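Local coordinates for foldase protein PrsA (Streptococcus pneumoniae, PDB 5TVL), which probably assists the folding of secreted proteins outside the cell membrane, acting as a parvulin-type peptidyl-prolyl cis-trans isomerase, at residues E175-E178 and Q179-K182. Numbering follows the deposited sequence.
Sequences EVPE and QVKK. With SO4 (sulfate ion), chain L.
The carboxylate of Glu178 has Lys181 CE and Lys182 CG on one and the same face, while Lys182 NZ meets OE2 close to the carboxylate plane. The ring of Pro177 has Val180 CG2 over one face, 3.7 Å from Pro177 CG and equally near CD. Beside it, Val176 CG1 packs 3.6 Å from Val180 CG1, the two side chains crossing at about a right angle.

The Glu178 carboxylate is shared by two lysines of the first helical turn. Lys182 NZ lies 2.9 Å from Glu178 OE2, nearly along the C-O axis, which makes this the short salt bridge of the network. Lys181 NZ approaches Glu178 OE1 at 3.6 Å, a long bridge, and lies farther out of the carboxylate plane than Lys182 NZ. Glu178 reaches both ammonium groups because CG is anti to the backbone N (chi1 179°) and the chain then bends at chi2 (57°), carrying the carboxylate forward along the helix, toward the lysines that follow. Lys182 NZ also makes a weak hydrogen bond to O1 of a sulfate, probably from the crystallisation liquor. The ammonium of Lys181 has stronger partners in the carbonyl oxygens of Ser171 and Ser173, which tie the helix start to the preceding loop.

Pro177 occupies the N-cap position: its O accepts Lys181 N at 3.0 Å and, weakly, Val180 N. Lys182 N to Glu178 O, 3.0 Å with a nearly straight N-H...O angle (171°), is the second i to i+4 bond of the helix.

Gln179 NE2 donates a hydrogen bond to Thr197 O, while Gln179 packs on Gln63 and Lys182 on Tyr64 of the second subunit. In the parvulin fold, helix 178-186 links strands 166-169 and 196-198, the outermost strands of the four-stranded sheet; Val176 rests on Ile167 and Phe169, and Val180 on Ile196, Tyr209 and Val211.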
ATOM      1  N   GLU A 175     -12.484  -1.108   4.455  1.00 64.61           N
ATOM      2  CA  GLU A 175     -13.490  -0.093   4.801  1.00 69.63           C
ATOM      3  C   GLU A 175     -13.391   0.394   6.260  1.00 61.97           C
ATOM      4  O   GLU A 175     -13.893   1.472   6.582  1.00 59.68           O
ATOM      5  CB  GLU A 175     -14.905  -0.632   4.525  1.00 77.14           C
ATOM      6  CG  GLU A 175     -15.182  -0.952   3.055  1.00 82.49           C
ATOM      7  CD  GLU A 175     -16.293  -1.974   2.848  1.00 85.10           C
ATOM      8  OE1 GLU A 175     -16.246  -3.063   3.467  1.00 85.22           O
ATOM      9  OE2 GLU A 175     -17.208  -1.701   2.043  1.00 78.77           O
ATOM     10  N   VAL A 176     -12.761  -0.403   7.128  1.00 58.71           N
ATOM     11  CA  VAL A 176     -12.588  -0.083   8.555  1.00 51.59           C
ATOM     12  C   VAL A 176     -11.084  -0.006   8.874  1.00 46.40           C
ATOM     13  O   VAL A 176     -10.309  -0.805   8.337  1.00 50.51           O
ATOM     14  CB  VAL A 176     -13.251  -1.166   9.443  1.00 50.04           C
ATOM     15  CG1 VAL A 176     -13.301  -0.724  10.901  1.00 46.87           C
ATOM     16  CG2 VAL A 176     -14.651  -1.502   8.934  1.00 52.00           C
ATOM     17  N   PRO A 177     -10.656   0.939   9.746  1.00 41.11           N
ATOM     18  CA  PRO A 177      -9.217   1.010  10.069  1.00 39.95           C
ATOM     19  C   PRO A 177      -8.686  -0.208  10.843  1.00 39.54           C
ATOM     20  O   PRO A 177      -9.446  -0.872  11.554  1.00 36.50           O
ATOM     21  CB  PRO A 177      -9.098   2.280  10.928  1.00 40.33           C
ATOM     22  CG  PRO A 177     -10.376   3.021  10.752  1.00 40.31           C
ATOM     23  CD  PRO A 177     -11.418   2.001  10.430  1.00 39.88           C
ATOM     24  N   GLU A 178      -7.387  -0.471  10.707  1.00 41.19           N
ATOM     25  CA  GLU A 178      -6.747  -1.658  11.291  1.00 42.39           C
ATOM     26  C   GLU A 178      -6.932  -1.747  12.804  1.00 39.64           C
ATOM     27  O   GLU A 178      -7.314  -2.795  13.322  1.00 40.70           O
ATOM     28  CB  GLU A 178      -5.251  -1.679  10.937  1.00 47.03           C
ATOM     29  CG  GLU A 178      -4.445  -2.855  11.490  1.00 52.49           C
ATOM     30  CD  GLU A 178      -4.989  -4.217  11.082  1.00 61.06           C
ATOM     31  OE1 GLU A 178      -5.608  -4.331  10.000  1.00 67.93           O
ATOM     32  OE2 GLU A 178      -4.784  -5.183  11.846  1.00 67.73           O
ATOM     33  N   GLN A 179      -6.663  -0.643  13.494  1.00 38.69           N
ATOM     34  CA  GLN A 179      -6.823  -0.568  14.956  1.00 39.64           C
ATOM     35  C   GLN A 179      -8.280  -0.647  15.442  1.00 39.29           C
ATOM     36  O   GLN A 179      -8.525  -1.031  16.592  1.00 38.39           O
ATOM     37  CB  GLN A 179      -6.143   0.683  15.541  1.00 41.84           C
ATOM     38  CG  GLN A 179      -6.641   2.030  15.013  1.00 44.42           C
ATOM     39  CD  GLN A 179      -5.764   2.589  13.901  1.00 43.43           C
ATOM     40  OE1 GLN A 179      -5.472   1.892  12.932  1.00 43.85           O
ATOM     41  NE2 GLN A 179      -5.341   3.843  14.035  1.00 43.88           N
ATOM     42  N   VAL A 180      -9.235  -0.283  14.583  1.00 36.54           N
ATOM     43  CA  VAL A 180     -10.662  -0.449  14.895  1.00 35.13           C
ATOM     44  C   VAL A 180     -11.067  -1.922  14.773  1.00 34.42           C
ATOM     45  O   VAL A 180     -11.848  -2.423  15.590  1.00 32.53           O
ATOM     46  CB  VAL A 180     -11.563   0.435  13.998  1.00 35.39           C
ATOM     47  CG1 VAL A 180     -13.040   0.219  14.322  1.00 34.84           C
ATOM     48  CG2 VAL A 180     -11.204   1.909  14.165  1.00 35.78           C
ATOM     49  N   LYS A 181     -10.542  -2.597  13.747  1.00 35.12           N
ATOM     50  CA  LYS A 181     -10.793  -4.028  13.534  1.00 35.93           C
ATOM     51  C   LYS A 181     -10.204  -4.884  14.652  1.00 36.44           C
ATOM     52  O   LYS A 181     -10.901  -5.725  15.226  1.00 34.46           O
ATOM     53  CB  LYS A 181     -10.222  -4.494  12.190  1.00 37.08           C
ATOM     54  CG  LYS A 181     -10.945  -3.932  10.974  1.00 38.03           C
ATOM     55  CD  LYS A 181     -10.494  -4.591   9.678  1.00 39.81           C
ATOM     56  CE  LYS A 181      -9.020  -4.347   9.412  1.00 41.92           C
ATOM     57  NZ  LYS A 181      -8.642  -4.630   8.006  1.00 45.52           N
ATOM     58  N   LYS A 182      -8.927  -4.663  14.957  1.00 36.80           N
ATOM     59  CA  LYS A 182      -8.245  -5.435  16.000  1.00 38.52           C
ATOM     60  C   LYS A 182      -8.883  -5.231  17.370  1.00 37.46           C
ATOM     61  O   LYS A 182      -9.013  -6.189  18.138  1.00 38.43           O
ATOM     62  CB  LYS A 182      -6.750  -5.100  16.052  1.00 41.86           C
ATOM     63  CG  LYS A 182      -5.946  -5.639  14.874  1.00 46.38           C
ATOM     64  CD  LYS A 182      -5.689  -7.134  15.002  1.00 54.02           C
ATOM     65  CE  LYS A 182      -4.904  -7.686  13.821  1.00 64.27           C
ATOM     66  NZ  LYS A 182      -3.537  -7.105  13.702  1.00 68.16           N
TER
HETATM   67  S   SO4 L 505      -1.032  -6.283  17.619  1.00 92.65           S
HETATM   68  O1  SO4 L 505      -1.463  -6.296  16.203  1.00 74.80           O
HETATM   69  O2  SO4 L 505      -1.015  -4.890  18.122  1.00 75.52           O
HETATM   70  O3  SO4 L 505      -1.973  -7.086  18.431  1.00118.28           O
HETATM   71  O4  SO4 L 505       0.323  -6.869  17.721  1.00 91.18           O